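Local atomic coordinates of protein P47 (Clostridium botulinum, PDB entry 6EKT), a protein that may form part of a progenitor toxin complex that protects botulinum neurotoxin during its passage through the host gut, and adopts a fold related to tubular lipid-binding proteins. Residues I186-P191 with L248-L253; V332-E337 with A378-V383. All coordinates share one frame; numbering follows the deposited sequence.

Interaction 1: I186-P191 with L248-L253; sequences IEWMNP and LQNMVL
Trp188 and Asn250 meet as two flat groups laid one on the other, a clear instance of an amide stacked on an indole. Their planes lie only 5° apart, and the two side chains run past each other in opposite directions, so that CG of Asn250 comes to 3.3 Å from CG of Trp188. The aliphatic part of the asparagine shares in the stack. Its CB stands 3.4 Å from the centroid of the five-membered ring of Trp188, almost exactly on the ring normal, which makes a CH-pi contact over the face. The other face of the indole is used within its own segment, where CG of Met189 lies 3.6 Å above the plane toward the rim; the ring is thus held like a leaf between the next side chain and the helix.

Met251 engages the six-membered part of the indole in a different manner. Bent at both its second and third torsions, it crosses the tryptophan at about a right angle and brings SD to 4.1 Å from CZ2 of Trp188. The sulfur approaches the ring obliquely, 54° off its normal, in a Met-aromatic contact.

Backbone geometry presents both partners. Residues 187-189 form a short 3-10 turn, while a wider pi-type turn, in which Leu253 N bonds to Leu248 O at 2.8 Å, carries Asn250 and Met251.

Around this joint, Leu406 of helix 403-409 touches Ile186, Met189 and Met251, bridging the two segments. Ile29 of strand 29-34 packs on Trp188 and Met189, and Val271 of strand 269-273 touches Leu248 and Gln249, so that helix 244-252 and the loop leading into strand 193-199 are seated among these elements.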
loop_
_atom_site.group_PDB
_atom_site.type_symbol
_atom_site.label_atom_id
_atom_site.label_comp_id
_atom_site.label_asym_id
_atom_site.label_seq_id
_atom_site.Cartn_x
_atom_site.Cartn_y
_atom_site.Cartn_z
ATOM N N ILE A 186 0.878 -5.803 13.283
ATOM C CA ILE A 186 0.414 -6.521 12.101
ATOM C C ILE A 186 1.634 -7.056 11.337
ATOM O O ILE A 186 2.183 -6.410 10.435
ATOM C CB ILE A 186 -0.559 -5.643 11.271
ATOM C CG1 ILE A 186 -1.749 -5.216 12.145
ATOM C CG2 ILE A 186 -1.098 -6.401 10.067
ATOM C CD1 ILE A 186 -2.390 -3.908 11.727
ATOM N N GLU A 187 2.060 -8.245 11.749
ATOM C CA GLU A 187 3.323 -8.865 11.343
ATOM C C GLU A 187 3.494 -9.038 9.823
ATOM O O GLU A 187 4.604 -8.871 9.298
ATOM C CB GLU A 187 3.469 -10.219 12.048
ATOM C CG GLU A 187 4.831 -10.877 11.933
ATOM C CD GLU A 187 4.993 -12.014 12.920
ATOM O OE1 GLU A 187 4.903 -13.181 12.496
ATOM O OE2 GLU A 187 5.174 -11.750 14.132
ATOM N N TRP A 188 2.411 -9.366 9.129
ATOM C CA TRP A 188 2.480 -9.618 7.680
ATOM C C TRP A 188 2.888 -8.401 6.848
ATOM O O TRP A 188 3.335 -8.554 5.708
ATOM C CB TRP A 188 1.193 -10.267 7.147
ATOM C CG TRP A 188 -0.028 -9.401 7.171
ATOM C CD1 TRP A 188 -1.002 -9.400 8.130
ATOM C CD2 TRP A 188 -0.427 -8.428 6.189
ATOM N NE1 TRP A 188 -1.969 -8.475 7.817
ATOM C CE2 TRP A 188 -1.654 -7.879 6.625
ATOM C CE3 TRP A 188 0.130 -7.972 4.980
ATOM C CZ2 TRP A 188 -2.328 -6.872 5.909
ATOM C CZ3 TRP A 188 -0.545 -6.977 4.257
ATOM C CH2 TRP A 188 -1.764 -6.444 4.722
ATOM N N MET A 189 2.724 -7.210 7.429
ATOM C CA MET A 189 3.166 -5.947 6.818
ATOM C C MET A 189 4.656 -5.624 6.969
ATOM O O MET A 189 5.176 -4.757 6.216
ATOM C CB MET A 189 2.339 -4.785 7.372
ATOM C CG MET A 189 0.891 -4.778 6.924
ATOM S SD MET A 189 -0.030 -3.310 7.435
ATOM C CE MET A 189 0.598 -2.070 6.292
ATOM N N ASN A 190 5.345 -6.278 7.924
ATOM C CA ASN A 190 6.727 -5.893 8.290
ATOM C C ASN A 190 7.666 -5.838 7.085
ATOM O O ASN A 190 7.851 -6.838 6.380
ATOM C CB ASN A 190 7.329 -6.799 9.364
ATOM C CG ASN A 190 6.673 -6.636 10.729
ATOM O OD1 ASN A 190 5.919 -5.685 10.998
ATOM N ND2 ASN A 190 6.955 -7.593 11.606
ATOM N N PRO A 191 8.244 -4.654 6.825
ATOM C CA PRO A 191 9.028 -4.476 5.604
ATOM C C PRO A 191 10.473 -4.929 5.806
ATOM O O PRO A 191 11.067 -4.712 6.873
ATOM C CB PRO A 191 8.952 -2.976 5.364
ATOM C CG PRO A 191 8.859 -2.401 6.748
ATOM C CD PRO A 191 8.053 -3.389 7.551
ATOM N N LEU A 248 -4.941 -11.740 -0.521
ATOM C CA LEU A 248 -5.478 -13.110 -0.442
ATOM C C LEU A 248 -5.011 -13.812 0.828
ATOM O O LEU A 248 -5.817 -14.419 1.516
ATOM C CB LEU A 248 -5.079 -13.917 -1.678
ATOM C CG LEU A 248 -5.760 -13.521 -2.990
ATOM C CD1 LEU A 248 -5.161 -14.295 -4.159
ATOM C CD2 LEU A 248 -7.275 -13.740 -2.921
ATOM N N GLN A 249 -3.719 -13.709 1.136
ATOM C CA GLN A 249 -3.115 -14.439 2.233
ATOM C C GLN A 249 -3.617 -13.915 3.578
ATOM O O GLN A 249 -4.000 -14.712 4.450
ATOM C CB GLN A 249 -1.581 -14.360 2.162
ATOM C CG GLN A 249 -0.837 -15.044 3.315
ATOM C CD GLN A 249 -1.073 -16.547 3.376
ATOM O OE1 GLN A 249 -1.036 -17.238 2.356
ATOM N NE2 GLN A 249 -1.283 -17.056 4.580
ATOM N N ASN A 250 -3.680 -12.586 3.708
ATOM C CA ASN A 250 -3.886 -11.950 5.004
ATOM C C ASN A 250 -5.220 -11.300 5.257
ATOM O O ASN A 250 -5.540 -10.951 6.401
ATOM C CB ASN A 250 -2.760 -10.952 5.252
ATOM C CG ASN A 250 -1.418 -11.598 5.129
ATOM O OD1 ASN A 250 -0.692 -11.369 4.148
ATOM N ND2 ASN A 250 -1.090 -12.458 6.087
ATOM N N MET A 251 -6.019 -11.136 4.219
ATOM C CA MET A 251 -7.351 -10.589 4.424
ATOM C C MET A 251 -8.473 -11.547 3.996
ATOM O O MET A 251 -9.531 -11.621 4.646
ATOM C CB MET A 251 -7.436 -9.208 3.783
ATOM C CG MET A 251 -6.507 -8.280 4.544
ATOM S SD MET A 251 -5.763 -6.985 3.593
ATOM C CE MET A 251 -6.985 -5.736 3.934
ATOM N N VAL A 252 -8.222 -12.305 2.938
ATOM C CA VAL A 252 -9.239 -13.225 2.421
ATOM C C VAL A 252 -9.172 -14.620 3.060
ATOM O O VAL A 252 -10.214 -15.146 3.456
ATOM C CB VAL A 252 -9.207 -13.307 0.878
ATOM C CG1 VAL A 252 -10.190 -14.341 0.341
ATOM C CG2 VAL A 252 -9.528 -11.946 0.268
ATOM N N LEU A 253 -7.976 -15.210 3.145
ATOM C CA LEU A 253 -7.826 -16.621 3.556
ATOM C C LEU A 253 -8.512 -16.944 4.884
ATOM O O LEU A 253 -9.145 -17.983 4.992
ATOM C CB LEU A 253 -6.343 -17.070 3.591
ATOM C CG LEU A 253 -6.035 -18.585 3.654
ATOM C CD1 LEU A 253 -6.443 -19.272 2.346
ATOM C CD2 LEU A 253 -4.567 -18.858 3.956
#

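Interaction 2: V332-E337 with A378-V383; sequences VYSDFE and AVLSSV
Leu380 reaches down from the helix onto the chain at Val332-Ser334, and its conformation sets the methyls over that chain. With CG opposite the backbone N (chi1 -171°) and chi2 at 57°, the isobutyl group extends from the helix and parts its methyls over the backbone of Val332-Ser334. CD2 lies 3.7 Å from CG1 of Val332 and, at 3.6 Å, also meets the carbonyl O of Tyr333. On the neighbouring residue, CG and CD1 of Leu380 are each 3.4 Å from Ser334 OG, and CD2 too is close to that hydroxyl.

Ser334 is polar within this apolar setting, and its hydroxyl is accounted for: turned beside its own backbone N and opposite the carbonyl carbon (chi1 -80°), it hydrogen-bonds OG1 of Thr384, one helical turn beyond Leu380, and since that hydroxyl also bonds to the carbonyl O of Leu380, a short polar relay accompanies the leucine packing and ties strand to helix.

The alternation of an extended chain sorts the remaining side chain. Tyr333 departs from the helix, and its ring stacks on His368 and makes a cation-pi contact with Arg325. Leu380 is further enclosed by Leu326, Tyr367 and Leu369, while Val383, the next residue to face the sheet on this side of the helix, packs on Val324.

Leucine and valine side chains packing the long helix 374-394 against an antiparallel sheet fit the description of P47 as a sheet wrapped around a long helix, an arrangement similar to that of the tubular lipid-binding (TULIP) superfamily.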
loop_
_atom_site.group_PDB
_atom_site.type_symbol
_atom_site.label_atom_id
_atom_site.label_comp_id
_atom_site.label_asym_id
_atom_site.label_seq_id
_atom_site.Cartn_x
_atom_site.Cartn_y
_atom_site.Cartn_z
ATOM N N VAL A 332 -27.223 -43.585 -2.721
ATOM C CA VAL A 332 -27.879 -42.595 -3.554
ATOM C C VAL A 332 -27.263 -41.231 -3.279
ATOM O O VAL A 332 -27.251 -40.765 -2.134
ATOM C CB VAL A 332 -29.396 -42.585 -3.310
ATOM C CG1 VAL A 332 -30.052 -41.472 -4.122
ATOM C CG2 VAL A 332 -29.994 -43.953 -3.676
ATOM N N TYR A 333 -26.737 -40.599 -4.338
ATOM C CA TYR A 333 -25.978 -39.345 -4.164
ATOM C C TYR A 333 -25.952 -38.522 -5.431
ATOM O O TYR A 333 -26.263 -39.031 -6.525
ATOM C CB TYR A 333 -24.553 -39.621 -3.677
ATOM C CG TYR A 333 -23.575 -40.085 -4.748
ATOM C CD1 TYR A 333 -23.540 -41.425 -5.149
ATOM C CD2 TYR A 333 -22.680 -39.190 -5.333
ATOM C CE1 TYR A 333 -22.648 -41.861 -6.119
ATOM C CE2 TYR A 333 -21.778 -39.608 -6.311
ATOM C CZ TYR A 333 -21.767 -40.937 -6.683
ATOM O OH TYR A 333 -20.877 -41.343 -7.631
ATOM N N SER A 334 -25.573 -37.256 -5.273
ATOM C CA SER A 334 -25.441 -36.333 -6.386
ATOM C C SER A 334 -24.034 -35.774 -6.425
ATOM O O SER A 334 -23.476 -35.471 -5.372
ATOM C CB SER A 334 -26.379 -35.149 -6.188
ATOM O OG SER A 334 -27.679 -35.507 -6.560
ATOM N N ASP A 335 -23.473 -35.650 -7.626
ATOM C CA ASP A 335 -22.359 -34.731 -7.858
ATOM C C ASP A 335 -22.920 -33.357 -8.177
ATOM O O ASP A 335 -23.973 -33.253 -8.814
ATOM C CB ASP A 335 -21.507 -35.191 -9.039
ATOM C CG ASP A 335 -20.917 -36.564 -8.827
ATOM O OD1 ASP A 335 -20.173 -36.755 -7.860
ATOM O OD2 ASP A 335 -21.222 -37.448 -9.637
ATOM N N PHE A 336 -22.216 -32.312 -7.739
ATOM C CA PHE A 336 -22.567 -30.956 -8.147
ATOM C C PHE A 336 -21.348 -30.066 -8.404
ATOM O O PHE A 336 -20.251 -30.329 -7.911
ATOM C CB PHE A 336 -23.510 -30.303 -7.140
ATOM C CG PHE A 336 -22.953 -30.246 -5.742
ATOM C CD1 PHE A 336 -22.015 -29.260 -5.386
ATOM C CD2 PHE A 336 -23.364 -31.155 -4.786
ATOM C CE1 PHE A 336 -21.498 -29.196 -4.094
ATOM C CE2 PHE A 336 -22.854 -31.087 -3.479
ATOM C CZ PHE A 336 -21.919 -30.110 -3.143
ATOM N N GLU A 337 -21.561 -29.021 -9.194
ATOM C CA GLU A 337 -20.522 -28.025 -9.450
ATOM C C GLU A 337 -21.167 -26.677 -9.337
ATOM O O GLU A 337 -22.320 -26.529 -9.728
ATOM C CB GLU A 337 -19.965 -28.203 -10.869
ATOM C CG GLU A 337 -19.115 -29.451 -11.005
ATOM C CD GLU A 337 -18.405 -29.550 -12.347
ATOM O OE1 GLU A 337 -17.724 -28.582 -12.756
ATOM O OE2 GLU A 337 -18.521 -30.619 -12.975
ATOM N N ALA A 378 -37.169 -38.062 -5.797
ATOM C CA ALA A 378 -37.769 -36.880 -5.145
ATOM C C ALA A 378 -36.911 -36.405 -3.955
ATOM O O ALA A 378 -36.711 -35.203 -3.772
ATOM C CB ALA A 378 -39.196 -37.147 -4.702
ATOM N N VAL A 379 -36.382 -37.350 -3.190
ATOM C CA VAL A 379 -35.588 -37.011 -1.988
ATOM C C VAL A 379 -34.254 -36.386 -2.445
ATOM O O VAL A 379 -33.867 -35.312 -1.961
ATOM C CB VAL A 379 -35.347 -38.228 -1.081
ATOM C CG1 VAL A 379 -34.484 -37.878 0.134
ATOM C CG2 VAL A 379 -36.690 -38.813 -0.601
ATOM N N LEU A 380 -33.568 -37.062 -3.365
ATOM C CA LEU A 380 -32.283 -36.565 -3.875
ATOM C C LEU A 380 -32.421 -35.208 -4.570
ATOM O O LEU A 380 -31.542 -34.339 -4.433
ATOM C CB LEU A 380 -31.646 -37.589 -4.815
ATOM C CG LEU A 380 -30.209 -37.307 -5.260
ATOM C CD1 LEU A 380 -29.251 -37.164 -4.072
ATOM C CD2 LEU A 380 -29.785 -38.416 -6.233
ATOM N N SER A 381 -33.504 -35.032 -5.328
ATOM C CA SER A 381 -33.742 -33.754 -6.013
ATOM C C SER A 381 -33.725 -32.594 -4.999
ATOM O O SER A 381 -33.005 -31.586 -5.172
ATOM C CB SER A 381 -35.097 -33.834 -6.744
ATOM O OG SER A 381 -35.431 -32.597 -7.315
ATOM N N SER A 382 -34.476 -32.766 -3.922
ATOM C CA SER A 382 -34.553 -31.737 -2.863
ATOM C C SER A 382 -33.219 -31.533 -2.152
ATOM O O SER A 382 -32.782 -30.388 -1.958
ATOM C CB SER A 382 -35.671 -32.072 -1.862
ATOM O OG SER A 382 -36.937 -31.820 -2.485
ATOM N N VAL A 383 -32.558 -32.634 -1.788
ATOM C CA VAL A 383 -31.288 -32.550 -1.059
ATOM C C VAL A 383 -30.245 -31.822 -1.908
ATOM O O VAL A 383 -29.490 -30.983 -1.392
ATOM C CB VAL A 383 -30.778 -33.954 -0.590
ATOM C CG1 VAL A 383 -29.351 -33.881 -0.016
ATOM C CG2 VAL A 383 -31.700 -34.520 0.481
#

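Followed from the N terminus, the chain first closes interaction 1 by bringing residues 248-253 back to 186-191. The intervening 56 residues include strands 193-199, 208-214 and 238-242, all members of one six-stranded sheet. Interaction 2 opens only afterwards: between 332-337 and 378-383 run the remainder of strand 329-347, strand 352-368 and the beginning of helix 374-394. The two loops therefore neither nest nor cross. The centres of interaction 1 and interaction 2 are about 39 Å apart, and the nearest atoms of interactions 1 and 2 about 19 Å. Interaction 1 works near the middle of the elongated molecule, joining loop to short helix, whereas interaction 2 fastens sheet to long helix far from that centre.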